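Local coordinates for protein glycosyl hydrolase 25 (Streptococcus pneumoniae, PDB 4FF5) that is a surface virulence factor taking part in host-cell invasion and, as a family 25 glycosyl hydrolase, probably cleaves glycosidic bonds of cell-wall peptidoglycan, at residues I66-L71 against T109-R114; P148-L153 against F259-L264; Q73-A78 against R114-A119. One frame throughout, in Å; residues are numbered along the deposited sequence.

Contact 1 of 3, residues I66-L71 against T109-R114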
ATOM      1  N   ILE A  66      10.692   8.578 -13.209  1.00 25.77           N
ATOM      2  CA  ILE A  66      11.008   7.163 -12.956  1.00 24.76           C
ATOM      3  C   ILE A  66      11.455   6.404 -14.209  1.00 24.85           C
ATOM      4  O   ILE A  66      10.706   6.309 -15.189  1.00 24.33           O
ATOM      5  CB  ILE A  66       9.819   6.398 -12.326  1.00 23.98           C
ATOM      6  CG1 ILE A  66       9.405   7.054 -11.000  1.00 23.44           C
ATOM      7  CG2 ILE A  66      10.187   4.930 -12.123  1.00 24.17           C
ATOM      8  CD1 ILE A  66       8.022   6.635 -10.531  1.00 22.62           C
ATOM      9  N   ASN A  67      12.672   5.852 -14.147  1.00 25.26           N
ATOM     10  CA  ASN A  67      13.135   4.903 -15.136  1.00 25.98           C
ATOM     11  C   ASN A  67      12.549   3.537 -14.777  1.00 25.29           C
ATOM     12  O   ASN A  67      13.136   2.788 -13.996  1.00 25.56           O
ATOM     13  CB  ASN A  67      14.682   4.891 -15.198  1.00 27.05           C
ATOM     14  CG  ASN A  67      15.220   3.948 -16.252  1.00 28.16           C
ATOM     15  OD1 ASN A  67      14.478   3.152 -16.817  1.00 28.58           O
ATOM     16  ND2 ASN A  67      16.535   4.007 -16.495  1.00 29.07           N
ATOM     17  N   TYR A  68      11.383   3.213 -15.339  1.00 24.95           N
ATOM     18  CA  TYR A  68      10.686   1.986 -14.909  1.00 26.09           C
ATOM     19  C   TYR A  68      11.475   0.719 -15.229  1.00 27.77           C
ATOM     20  O   TYR A  68      11.470  -0.219 -14.435  1.00 27.32           O
ATOM     21  CB  TYR A  68       9.268   1.888 -15.454  1.00 24.30           C
ATOM     22  CG  TYR A  68       8.285   2.863 -14.829  1.00 22.94           C
ATOM     23  CD1 TYR A  68       7.674   2.592 -13.588  1.00 22.37           C
ATOM     24  CD2 TYR A  68       7.952   4.058 -15.486  1.00 22.91           C
ATOM     25  CE1 TYR A  68       6.757   3.485 -13.027  1.00 20.88           C
ATOM     26  CE2 TYR A  68       7.042   4.951 -14.937  1.00 21.75           C
ATOM     27  CZ  TYR A  68       6.452   4.668 -13.701  1.00 20.79           C
ATOM     28  OH  TYR A  68       5.552   5.575 -13.185  1.00 19.15           O
ATOM     29  N   ASP A  69      12.166   0.709 -16.379  1.00 29.25           N
ATOM     30  CA  ASP A  69      13.090  -0.391 -16.715  1.00 31.08           C
ATOM     31  C   ASP A  69      14.065  -0.671 -15.578  1.00 30.21           C
ATOM     32  O   ASP A  69      14.209  -1.817 -15.149  1.00 32.72           O
ATOM     33  CB  ASP A  69      13.873  -0.088 -18.014  1.00 33.70           C
ATOM     34  CG  ASP A  69      12.998  -0.136 -19.253  1.00 36.48           C
ATOM     35  OD1 ASP A  69      11.905  -0.730 -19.202  1.00 37.55           O
ATOM     36  OD2 ASP A  69      13.407   0.407 -20.306  1.00 40.48           O
ATOM     37  N   ALA A  70      14.730   0.370 -15.087  1.00 29.08           N
ATOM     38  CA  ALA A  70      15.702   0.215 -14.006  1.00 29.52           C
ATOM     39  C   ALA A  70      15.020  -0.152 -12.686  1.00 28.68           C
ATOM     40  O   ALA A  70      15.470  -1.046 -11.950  1.00 29.23           O
ATOM     41  CB  ALA A  70      16.535   1.482 -13.846  1.00 28.91           C
ATOM     42  N   LEU A  71      13.922   0.534 -12.386  1.00 28.80           N
ATOM     43  CA  LEU A  71      13.266   0.352 -11.090  1.00 26.71           C
ATOM     44  C   LEU A  71      12.731  -1.066 -10.910  1.00 27.31           C
ATOM     45  O   LEU A  71      12.893  -1.658  -9.838  1.00 26.81           O
ATOM     46  CB  LEU A  71      12.179   1.419 -10.884  1.00 27.10           C
ATOM     47  CG  LEU A  71      11.677   1.672  -9.445  1.00 26.24           C
ATOM     48  CD1 LEU A  71      12.574   2.631  -8.673  1.00 27.55           C
ATOM     49  CD2 LEU A  71      10.259   2.203  -9.455  1.00 25.58           C
ATOM     50  N   THR A 109       0.363   0.449 -14.638  1.00 20.35           N
ATOM     51  CA  THR A 109       0.624  -0.117 -15.983  1.00 22.01           C
ATOM     52  C   THR A 109       2.108  -0.308 -16.289  1.00 21.77           C
ATOM     53  O   THR A 109       2.487  -1.351 -16.848  1.00 22.54           O
ATOM     54  CB  THR A 109      -0.025   0.700 -17.119  1.00 22.55           C
ATOM     55  OG1 THR A 109       0.495   2.023 -17.101  1.00 24.17           O
ATOM     56  CG2 THR A 109      -1.498   0.776 -16.934  1.00 22.14           C
ATOM     57  N   GLU A 110       2.941   0.679 -15.958  1.00 21.04           N
ATOM     58  CA  GLU A 110       4.370   0.576 -16.271  1.00 22.11           C
ATOM     59  C   GLU A 110       5.071  -0.563 -15.510  1.00 21.80           C
ATOM     60  O   GLU A 110       5.997  -1.211 -16.012  1.00 22.10           O
ATOM     61  CB  GLU A 110       5.092   1.909 -16.064  1.00 22.67           C
ATOM     62  CG  GLU A 110       4.621   3.041 -16.991  1.00 23.61           C
ATOM     63  CD  GLU A 110       5.250   3.053 -18.383  1.00 26.40           C
ATOM     64  OE1 GLU A 110       5.824   2.051 -18.847  1.00 26.77           O
ATOM     65  OE2 GLU A 110       5.161   4.113 -19.030  1.00 27.86           O
ATOM     66  N   LEU A 111       4.608  -0.822 -14.297  1.00 21.19           N
ATOM     67  CA  LEU A 111       5.196  -1.862 -13.488  1.00 21.09           C
ATOM     68  C   LEU A 111       4.650  -3.223 -13.878  1.00 21.56           C
ATOM     69  O   LEU A 111       5.404  -4.213 -13.950  1.00 22.22           O
ATOM     70  CB  LEU A 111       4.924  -1.549 -12.000  1.00 21.15           C
ATOM     71  CG  LEU A 111       5.999  -0.983 -11.055  1.00 21.97           C
ATOM     72  CD1 LEU A 111       7.302  -0.454 -11.650  1.00 22.16           C
ATOM     73  CD2 LEU A 111       5.409  -0.005 -10.037  1.00 20.80           C
ATOM     74  N   GLN A 112       3.348  -3.293 -14.134  1.00 21.91           N
ATOM     75  CA  GLN A 112       2.738  -4.570 -14.521  1.00 23.31           C
ATOM     76  C   GLN A 112       3.300  -5.081 -15.848  1.00 24.41           C
ATOM     77  O   GLN A 112       3.507  -6.282 -16.012  1.00 24.65           O
ATOM     78  CB  GLN A 112       1.220  -4.456 -14.601  1.00 22.68           C
ATOM     79  CG  GLN A 112       0.580  -4.442 -13.229  1.00 22.74           C
ATOM     80  CD  GLN A 112      -0.922  -4.495 -13.268  1.00 23.00           C
ATOM     81  OE1 GLN A 112      -1.557  -4.047 -14.228  1.00 24.00           O
ATOM     82  NE2 GLN A 112      -1.507  -5.040 -12.219  1.00 22.58           N
ATOM     83  N   LYS A 113       3.555  -4.164 -16.778  1.00 25.18           N
ATOM     84  CA  LYS A 113       4.091  -4.541 -18.092  1.00 27.18           C
ATOM     85  C   LYS A 113       5.499  -5.106 -17.946  1.00 28.03           C
ATOM     86  O   LYS A 113       5.959  -5.846 -18.804  1.00 28.24           O
ATOM     87  CB  LYS A 113       4.069  -3.362 -19.061  1.00 27.34           C
ATOM     88  CG  LYS A 113       5.132  -2.301 -18.822  1.00 27.81           C
ATOM     89  N   ARG A 114       6.153  -4.798 -16.827  1.00 28.24           N
ATOM     90  CA  ARG A 114       7.498  -5.310 -16.553  1.00 27.81           C
ATOM     91  C   ARG A 114       7.461  -6.469 -15.547  1.00 27.42           C
ATOM     92  O   ARG A 114       8.472  -6.808 -14.925  1.00 27.06           O
ATOM     93  CB  ARG A 114       8.428  -4.171 -16.123  1.00 27.95           C
ATOM     94  CG  ARG A 114       8.658  -3.142 -17.230  1.00 29.05           C
ATOM     95  CD  ARG A 114       9.278  -1.857 -16.702  1.00 28.05           C
ATOM     96  NE  ARG A 114       9.657  -0.933 -17.778  1.00 29.11           N
ATOM     97  CZ  ARG A 114       8.823  -0.085 -18.375  1.00 28.86           C
ATOM     98  NH1 ARG A 114       7.543  -0.039 -18.030  1.00 28.71           N
ATOM     99  NH2 ARG A 114       9.265   0.723 -19.334  1.00 29.49           N
TER
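Asp-69 OD1 is gripped by two nitrogens of Arg-114: NE reaches it at 2.7 Å with a fairly straight N-H, while a second, weak bond comes from NH2. The oxygen lies close to the guanidinium plane, but the nitrogen NE meets it on the anti side and 27° out of the carboxylate plane, and the two flat groups are turned 47° against each other. The third nitrogen points back to its own helix end: Arg-114 NH1 gives one hydrogen to Glu-110 OE1 at 2.8 Å and the other to the backbone Glu-110 O, also at 2.8 Å. Arginine suits this place because its planar, five-hydrogen head can serve both acids and a carbonyl at once, which fixes its rotation. Tyr-68 CB rests over one face of the guanidinium. The Tyr-68 ring in turn is sandwiched, with Glu-110 CB 3.4 Å from its centroid in a CH-pi contact and Ile-66 CG2 over the opposite face, while Leu-111 CD1 meets the ring edge at Tyr-68 CD1, 3.6 Å away. The phenol hydroxyl is held by His-107. With chi2 near -83°, the Glu-110 chain bends so that its carboxylate lies nearly parallel to this ring. A salt-bridge network of Asp-69, Arg-114 and Glu-110, beside the packed Tyr-68 ring, thus joins helices 68-73 and 104-112, two outer helices of the TIM barrel characteristic of this family.

Contact 2 of 3, residues P148-L153 against F259-L264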
ATOM      1  N   PRO A 148      -5.366  -5.642  -9.101  1.00 21.86           N
ATOM      2  CA  PRO A 148      -4.264  -5.515  -8.145  1.00 20.50           C
ATOM      3  C   PRO A 148      -4.158  -6.747  -7.237  1.00 20.02           C
ATOM      4  O   PRO A 148      -5.160  -7.431  -6.985  1.00 21.07           O
ATOM      5  CB  PRO A 148      -4.629  -4.259  -7.355  1.00 19.44           C
ATOM      6  CG  PRO A 148      -6.112  -4.158  -7.453  1.00 19.71           C
ATOM      7  CD  PRO A 148      -6.462  -4.692  -8.810  1.00 20.70           C
ATOM      8  N   SER A 149      -2.948  -7.030  -6.769  1.00 19.74           N
ATOM      9  CA  SER A 149      -2.702  -8.206  -5.937  1.00 19.35           C
ATOM     10  C   SER A 149      -3.292  -8.098  -4.523  1.00 18.94           C
ATOM     11  O   SER A 149      -3.435  -9.108  -3.840  1.00 18.31           O
ATOM     12  CB  SER A 149      -1.205  -8.488  -5.856  1.00 19.77           C
ATOM     13  OG  SER A 149      -0.562  -7.532  -5.011  1.00 20.00           O
ATOM     14  N   TYR A 150      -3.599  -6.872  -4.083  1.00 17.41           N
ATOM     15  CA  TYR A 150      -4.092  -6.629  -2.740  1.00 16.80           C
ATOM     16  C   TYR A 150      -4.667  -5.217  -2.687  1.00 16.23           C
ATOM     17  O   TYR A 150      -4.234  -4.344  -3.433  1.00 15.10           O
ATOM     18  CB  TYR A 150      -2.946  -6.749  -1.728  1.00 16.91           C
ATOM     19  CG  TYR A 150      -3.223  -7.680  -0.565  1.00 17.05           C
ATOM     20  CD1 TYR A 150      -2.829  -9.021  -0.614  1.00 17.98           C
ATOM     21  CD2 TYR A 150      -3.875  -7.222   0.586  1.00 16.94           C
ATOM     22  CE1 TYR A 150      -3.081  -9.885   0.450  1.00 17.85           C
ATOM     23  CE2 TYR A 150      -4.126  -8.075   1.657  1.00 16.99           C
ATOM     24  CZ  TYR A 150      -3.720  -9.404   1.582  1.00 17.72           C
ATOM     25  OH  TYR A 150      -3.976 -10.267   2.633  1.00 17.55           O
ATOM     26  N   TYR A 151      -5.624  -4.999  -1.801  1.00 15.41           N
ATOM     27  CA  TYR A 151      -6.127  -3.657  -1.547  1.00 16.04           C
ATOM     28  C   TYR A 151      -5.772  -3.286  -0.115  1.00 15.44           C
ATOM     29  O   TYR A 151      -6.057  -4.049   0.800  1.00 15.96           O
ATOM     30  CB  TYR A 151      -7.639  -3.643  -1.683  1.00 16.50           C
ATOM     31  CG  TYR A 151      -8.139  -3.894  -3.073  1.00 17.17           C
ATOM     32  CD1 TYR A 151      -8.304  -5.203  -3.566  1.00 17.71           C
ATOM     33  CD2 TYR A 151      -8.504  -2.826  -3.886  1.00 17.13           C
ATOM     34  CE1 TYR A 151      -8.793  -5.417  -4.863  1.00 18.26           C
ATOM     35  CE2 TYR A 151      -8.990  -3.032  -5.174  1.00 17.82           C
ATOM     36  CZ  TYR A 151      -9.139  -4.320  -5.656  1.00 18.55           C
ATOM     37  OH  TYR A 151      -9.633  -4.474  -6.948  1.00 19.05           O
ATOM     38  N   TRP A 152      -5.156  -2.126   0.076  1.00 14.85           N
ATOM     39  CA  TRP A 152      -4.724  -1.692   1.416  1.00 13.88           C
ATOM     40  C   TRP A 152      -5.402  -0.420   1.868  1.00 13.52           C
ATOM     41  O   TRP A 152      -5.521   0.552   1.096  1.00 13.26           O
ATOM     42  CB  TRP A 152      -3.209  -1.463   1.414  1.00 13.63           C
ATOM     43  CG  TRP A 152      -2.382  -2.723   1.266  1.00 13.82           C
ATOM     44  CD1 TRP A 152      -1.839  -3.253   0.105  1.00 14.15           C
ATOM     45  CD2 TRP A 152      -1.984  -3.647   2.332  1.00 13.97           C
ATOM     46  NE1 TRP A 152      -1.138  -4.401   0.369  1.00 14.94           N
ATOM     47  CE2 TRP A 152      -1.193  -4.701   1.687  1.00 14.37           C
ATOM     48  CE3 TRP A 152      -2.196  -3.707   3.714  1.00 13.47           C
ATOM     49  CZ2 TRP A 152      -0.630  -5.752   2.409  1.00 14.31           C
ATOM     50  CZ3 TRP A 152      -1.644  -4.783   4.424  1.00 13.73           C
ATOM     51  CH2 TRP A 152      -0.867  -5.768   3.788  1.00 13.83           C
ATOM     52  N   LEU A 153      -5.812  -0.400   3.141  1.00 12.88           N
ATOM     53  CA  LEU A 153      -6.367   0.788   3.777  1.00 12.74           C
ATOM     54  C   LEU A 153      -5.266   1.448   4.569  1.00 12.88           C
ATOM     55  O   LEU A 153      -4.772   0.862   5.540  1.00 13.30           O
ATOM     56  CB  LEU A 153      -7.504   0.389   4.746  1.00 12.86           C
ATOM     57  CG  LEU A 153      -8.899   0.233   4.104  1.00 13.24           C
ATOM     58  CD1 LEU A 153      -8.943  -0.925   3.116  1.00 13.12           C
ATOM     59  CD2 LEU A 153      -9.959   0.112   5.196  1.00 13.17           C
ATOM     60  N   PHE A 259       5.211 -13.268   0.743  1.00 20.73           N
ATOM     61  CA  PHE A 259       5.250 -12.557  -0.520  1.00 21.04           C
ATOM     62  C   PHE A 259       4.164 -13.077  -1.475  1.00 21.60           C
ATOM     63  O   PHE A 259       3.481 -12.294  -2.130  1.00 20.95           O
ATOM     64  CB  PHE A 259       6.638 -12.658  -1.184  1.00 21.99           C
ATOM     65  CG  PHE A 259       6.762 -11.801  -2.401  1.00 21.71           C
ATOM     66  CD1 PHE A 259       7.192 -10.484  -2.297  1.00 21.61           C
ATOM     67  CD2 PHE A 259       6.385 -12.287  -3.642  1.00 22.50           C
ATOM     68  CE1 PHE A 259       7.257  -9.672  -3.422  1.00 21.04           C
ATOM     69  CE2 PHE A 259       6.461 -11.495  -4.771  1.00 22.20           C
ATOM     70  CZ  PHE A 259       6.891 -10.182  -4.658  1.00 22.66           C
ATOM     71  N   ARG A 260       4.040 -14.404  -1.580  1.00 22.70           N
ATOM     72  CA  ARG A 260       2.989 -15.013  -2.400  1.00 23.25           C
ATOM     73  C   ARG A 260       1.621 -14.491  -1.976  1.00 22.05           C
ATOM     74  O   ARG A 260       0.829 -14.056  -2.808  1.00 22.02           O
ATOM     75  CB  ARG A 260       3.001 -16.550  -2.299  1.00 24.90           C
ATOM     76  CG  ARG A 260       1.857 -17.186  -3.084  1.00 26.62           C
ATOM     77  CD  ARG A 260       1.682 -18.671  -2.774  1.00 28.87           C
ATOM     78  N   LYS A 261       1.354 -14.538  -0.677  1.00 21.29           N
ATOM     79  CA  LYS A 261       0.113 -14.029  -0.127  1.00 20.32           C
ATOM     80  C   LYS A 261      -0.196 -12.594  -0.596  1.00 19.82           C
ATOM     81  O   LYS A 261      -1.316 -12.286  -1.017  1.00 19.82           O
ATOM     82  CB  LYS A 261       0.195 -14.059   1.391  1.00 19.91           C
ATOM     83  CG  LYS A 261      -1.034 -13.493   2.056  1.00 19.59           C
ATOM     84  CD  LYS A 261      -0.977 -13.682   3.555  1.00 19.97           C
ATOM     85  CE  LYS A 261      -1.939 -12.744   4.241  1.00 19.04           C
ATOM     86  NZ  LYS A 261      -1.777 -12.811   5.726  1.00 19.50           N
ATOM     87  N   LEU A 262       0.807 -11.727  -0.514  1.00 18.85           N
ATOM     88  CA  LEU A 262       0.590 -10.284  -0.713  1.00 18.48           C
ATOM     89  C   LEU A 262       0.652  -9.850  -2.165  1.00 18.66           C
ATOM     90  O   LEU A 262       0.038  -8.840  -2.539  1.00 18.96           O
ATOM     91  CB  LEU A 262       1.591  -9.461   0.109  1.00 17.86           C
ATOM     92  CG  LEU A 262       1.551  -9.679   1.641  1.00 18.42           C
ATOM     93  CD1 LEU A 262       2.435  -8.666   2.356  1.00 18.54           C
ATOM     94  CD2 LEU A 262       0.141  -9.599   2.193  1.00 17.68           C
ATOM     95  N   PHE A 263       1.408 -10.596  -2.964  1.00 19.00           N
ATOM     96  CA  PHE A 263       1.695 -10.173  -4.333  1.00 20.56           C
ATOM     97  C   PHE A 263       1.318 -11.138  -5.443  1.00 22.06           C
ATOM     98  O   PHE A 263       1.169 -10.728  -6.589  1.00 22.96           O
ATOM     99  CB  PHE A 263       3.146  -9.758  -4.434  1.00 19.93           C
ATOM    100  CG  PHE A 263       3.397  -8.439  -3.780  1.00 19.60           C
ATOM    101  CD1 PHE A 263       2.997  -7.255  -4.403  1.00 18.82           C
ATOM    102  CD2 PHE A 263       3.958  -8.376  -2.517  1.00 19.32           C
ATOM    103  CE1 PHE A 263       3.192  -6.032  -3.788  1.00 18.68           C
ATOM    104  CE2 PHE A 263       4.149  -7.151  -1.891  1.00 19.49           C
ATOM    105  CZ  PHE A 263       3.770  -5.976  -2.531  1.00 18.59           C
ATOM    106  N   LEU A 264       1.153 -12.406  -5.113  1.00 23.76           N
ATOM    107  CA  LEU A 264       0.981 -13.416  -6.156  1.00 26.22           C
ATOM    108  C   LEU A 264      -0.359 -14.154  -6.081  1.00 28.05           C
ATOM    109  O   LEU A 264      -0.515 -15.225  -6.667  1.00 29.18           O
ATOM    110  CB  LEU A 264       2.183 -14.370  -6.160  1.00 26.93           C
ATOM    111  CG  LEU A 264       3.599 -13.817  -6.426  1.00 26.93           C
ATOM    112  CD1 LEU A 264       4.645 -14.931  -6.375  1.00 28.12           C
ATOM    113  CD2 LEU A 264       3.722 -13.034  -7.726  1.00 27.06           C
TER
HETATM  114  O   HOH W   1      -1.757 -11.421  -3.732  1.00 17.64           O
HETATM  115  O   HOH W   2       0.462  -6.169  -1.256  1.00 15.56           O
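Tyr-150 lays one face of its ring against Leu-262, whose CD2 methyl stands 4.1 Å from the ring centroid in a CH-pi contact. The same methyl touches Trp-152 at CZ2 (3.9 Å), so a single leucine branch fills the corner between two aromatic side chains. At the Tyr-150 edge, CE1 faces the carbonyl Lys-261 O at 3.3 Å, near the ring plane. Lys-261 crosses the phenol end at a slant, its CE near Tyr-150 OH, which is hydrogen-bonded to Thr-202, whereas the lysine ammonium runs on to Asp-227.

Ser-149 supplies the direct polar link: OG donates to Leu-262 O at 2.9 Å, in the carbonyl plane and on a lone pair. A chi1 of 74°, with OG between the backbone N and the carbonyl carbon, aims the hydroxyl at the helix end, and a side chain this small lets the chains come close. Two waters extend the link, one joining Ser-149 O to Lys-261 O, the other accepting from Trp-152 NE1 and donating to Leu-262 O at 3.0 Å. Carbonyls in the last turn of helix 255-263 lack the usual amide partners; here a serine hydroxyl and waters satisfy two, which implies that the helix end can pack against the residues leading into strand 151-155 of the family's TIM barrel without leaving those oxygens unpaired.

Contact 3 of 3, residues Q73-A78 against R114-A119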
ATOM      1  N   GLN A  73      13.664  -3.969 -12.017  1.00 32.00           N
ATOM      2  CA  GLN A  73      14.668  -5.003 -11.744  1.00 33.31           C
ATOM      3  C   GLN A  73      15.347  -4.821 -10.370  1.00 32.78           C
ATOM      4  O   GLN A  73      16.071  -5.719  -9.917  1.00 33.06           O
ATOM      5  CB  GLN A  73      15.697  -5.139 -12.883  1.00 36.21           C
ATOM      6  CG  GLN A  73      15.132  -5.400 -14.282  1.00 37.09           C
ATOM      7  CD  GLN A  73      14.103  -6.531 -14.353  1.00 38.18           C
ATOM      8  OE1 GLN A  73      14.381  -7.678 -13.997  1.00 38.70           O
ATOM      9  NE2 GLN A  73      12.906  -6.206 -14.843  1.00 39.34           N
ATOM     10  N   ASN A  74      15.063  -3.692  -9.706  1.00 30.51           N
ATOM     11  CA  ASN A  74      15.581  -3.384  -8.360  1.00 29.59           C
ATOM     12  C   ASN A  74      14.532  -3.543  -7.231  1.00 26.75           C
ATOM     13  O   ASN A  74      14.810  -3.244  -6.063  1.00 25.84           O
ATOM     14  CB  ASN A  74      16.203  -1.973  -8.329  1.00 30.36           C
ATOM     15  CG  ASN A  74      17.514  -1.879  -9.110  1.00 33.42           C
ATOM     16  OD1 ASN A  74      18.366  -2.744  -9.002  1.00 35.10           O
ATOM     17  ND2 ASN A  74      17.683  -0.805  -9.881  1.00 33.95           N
ATOM     18  N   ILE A  75      13.333  -4.013  -7.578  1.00 24.62           N
ATOM     19  CA  ILE A  75      12.275  -4.245  -6.584  1.00 23.17           C
ATOM     20  C   ILE A  75      11.605  -5.614  -6.738  1.00 22.64           C
ATOM     21  O   ILE A  75      11.681  -6.237  -7.802  1.00 22.72           O
ATOM     22  CB  ILE A  75      11.213  -3.110  -6.614  1.00 22.93           C
ATOM     23  CG1 ILE A  75      10.438  -3.101  -7.950  1.00 23.14           C
ATOM     24  CG2 ILE A  75      11.880  -1.762  -6.350  1.00 21.88           C
ATOM     25  CD1 ILE A  75       9.256  -2.146  -8.001  1.00 23.30           C
ATOM     26  N   SER A  76      10.936  -6.071  -5.681  1.00 20.96           N
ATOM     27  CA  SER A  76      10.197  -7.319  -5.731  1.00 21.11           C
ATOM     28  C   SER A  76       8.704  -7.108  -5.951  1.00 20.74           C
ATOM     29  O   SER A  76       8.021  -7.970  -6.501  1.00 21.51           O
ATOM     30  CB  SER A  76      10.456  -8.150  -4.464  1.00 20.98           C
ATOM     31  OG  SER A  76      10.171  -7.397  -3.296  1.00 19.72           O
ATOM     32  N   GLY A  77       8.197  -5.963  -5.508  1.00 20.15           N
ATOM     33  CA  GLY A  77       6.769  -5.637  -5.627  1.00 18.54           C
ATOM     34  C   GLY A  77       6.537  -4.156  -5.366  1.00 17.39           C
ATOM     35  O   GLY A  77       7.442  -3.429  -4.911  1.00 16.86           O
ATOM     36  N   ALA A  78       5.327  -3.691  -5.669  1.00 16.29           N
ATOM     37  CA  ALA A  78       5.010  -2.271  -5.504  1.00 15.25           C
ATOM     38  C   ALA A  78       3.581  -2.116  -5.004  1.00 14.43           C
ATOM     39  O   ALA A  78       2.704  -2.908  -5.351  1.00 15.13           O
ATOM     40  CB  ALA A  78       5.187  -1.530  -6.816  1.00 15.47           C
ATOM     41  N   ARG A 114       6.153  -4.798 -16.827  1.00 28.24           N
ATOM     42  CA  ARG A 114       7.498  -5.310 -16.553  1.00 27.81           C
ATOM     43  C   ARG A 114       7.461  -6.469 -15.547  1.00 27.42           C
ATOM     44  O   ARG A 114       8.472  -6.808 -14.925  1.00 27.06           O
ATOM     45  CB  ARG A 114       8.428  -4.171 -16.123  1.00 27.95           C
ATOM     46  CG  ARG A 114       8.658  -3.142 -17.230  1.00 29.05           C
ATOM     47  CD  ARG A 114       9.278  -1.857 -16.702  1.00 28.05           C
ATOM     48  NE  ARG A 114       9.657  -0.933 -17.778  1.00 29.11           N
ATOM     49  CZ  ARG A 114       8.823  -0.085 -18.375  1.00 28.86           C
ATOM     50  NH1 ARG A 114       7.543  -0.039 -18.030  1.00 28.71           N
ATOM     51  NH2 ARG A 114       9.265   0.723 -19.334  1.00 29.49           N
ATOM     52  N   ASN A 115       6.285  -7.096 -15.442  1.00 27.21           N
ATOM     53  CA  ASN A 115       6.066  -8.310 -14.651  1.00 27.71           C
ATOM     54  C   ASN A 115       6.204  -8.127 -13.138  1.00 26.43           C
ATOM     55  O   ASN A 115       6.312  -9.108 -12.414  1.00 28.22           O
ATOM     56  CB  ASN A 115       6.951  -9.475 -15.139  1.00 29.28           C
ATOM     57  CG  ASN A 115       6.382 -10.177 -16.361  1.00 31.65           C
ATOM     58  OD1 ASN A 115       5.470  -9.674 -17.011  1.00 32.74           O
ATOM     59  ND2 ASN A 115       6.938 -11.346 -16.694  1.00 33.28           N
ATOM     60  N   VAL A 116       6.217  -6.878 -12.670  1.00 24.83           N
ATOM     61  CA  VAL A 116       6.226  -6.591 -11.224  1.00 23.18           C
ATOM     62  C   VAL A 116       4.806  -6.748 -10.704  1.00 22.34           C
ATOM     63  O   VAL A 116       3.856  -6.223 -11.310  1.00 21.32           O
ATOM     64  CB  VAL A 116       6.702  -5.148 -10.898  1.00 22.73           C
ATOM     65  CG1 VAL A 116       6.736  -4.896  -9.386  1.00 21.88           C
ATOM     66  CG2 VAL A 116       8.050  -4.853 -11.527  1.00 23.16           C
ATOM     67  N   PRO A 117       4.639  -7.462  -9.578  1.00 21.52           N
ATOM     68  CA  PRO A 117       3.295  -7.499  -9.038  1.00 21.18           C
ATOM     69  C   PRO A 117       2.990  -6.201  -8.272  1.00 20.12           C
ATOM     70  O   PRO A 117       3.865  -5.637  -7.599  1.00 19.73           O
ATOM     71  CB  PRO A 117       3.319  -8.729  -8.136  1.00 21.70           C
ATOM     72  CG  PRO A 117       4.734  -8.831  -7.687  1.00 21.93           C
ATOM     73  CD  PRO A 117       5.571  -8.317  -8.816  1.00 22.38           C
ATOM     74  N   VAL A 118       1.748  -5.741  -8.395  1.00 18.81           N
ATOM     75  CA  VAL A 118       1.366  -4.429  -7.918  1.00 17.28           C
ATOM     76  C   VAL A 118       0.078  -4.561  -7.124  1.00 16.49           C
ATOM     77  O   VAL A 118      -0.901  -5.154  -7.593  1.00 17.19           O
ATOM     78  CB  VAL A 118       1.123  -3.457  -9.104  1.00 17.02           C
ATOM     79  CG1 VAL A 118       0.694  -2.081  -8.604  1.00 16.24           C
ATOM     80  CG2 VAL A 118       2.373  -3.344  -9.966  1.00 17.11           C
ATOM     81  N   ALA A 119       0.097  -4.007  -5.918  1.00 15.37           N
ATOM     82  CA  ALA A 119      -1.077  -3.888  -5.082  1.00 14.88           C
ATOM     83  C   ALA A 119      -1.430  -2.411  -5.033  1.00 14.33           C
ATOM     84  O   ALA A 119      -0.693  -1.582  -5.574  1.00 14.24           O
ATOM     85  CB  ALA A 119      -0.760  -4.419  -3.689  1.00 14.72           C
TER
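Ala-78 and Val-118 form the tight end of this contact, a parallel bridge in which the backbones pair directly. Ala-78 N donates to Pro-117 O at 3.1 Å, and Ala-78 O accepts from Ala-119 N at 2.9 Å, an N-H angle of 166°. The latter oxygen is also approached by Val-118 CA at 3.3 Å in a CA-H...O contact. Small residues suit the place: Gly-77 brings its CA within 3.5 Å of Pro-117 O, and the Ala-78 methyl packs against Leu-111 of helix 104-112, the helix of the beta-alpha-beta crossover joining these neighbouring TIM-barrel strands.

Toward the start of the strands the chains diverge and side chains take over. Val-116 directs CG1, anti to the backbone N at chi1 -178°, at Gly-77 CA and at Ile-75 CD1, 4.0 Å away, the two side chains crossing at about a right angle. Beside them the Pro-117 ring sets CD 3.4 Å from Ser-76 O. At the solvent side the exposed Gln-73 merely approaches, its NE2 lying 4.5 Å from Arg-114 O, a carbonyl that Gln-45 holds by a hydrogen bond. This gradient suggests that here, where the two strands begin to pair, main-chain bonds hold the register while side chains fill in around them.

How the contacts relate
From the N terminus, residues 66-71 lead through helix 68-73 into 73-78 and strand 77-84, and the chain returns by helix 104-112 to 114-119. Contact 1 closes a loop of 37 intervening residues and contact 3 one of 35. Their segments alternate, so the loops cross, and they share Arg-114; Leu-111 of helix 104-112 reaches both strands, while contact 1 fastens helix 68-73 to that helix. Contact 2 opens later and closes a far longer loop, bringing the C-terminal helix 255-263 against the start of strand 151-155. The Ser-149 N to Val-118 O bond joins neighbouring strands 118-123 and 151-155 of one sheet, while the Phe-263 carbonyl comes against the Pro-117 ring.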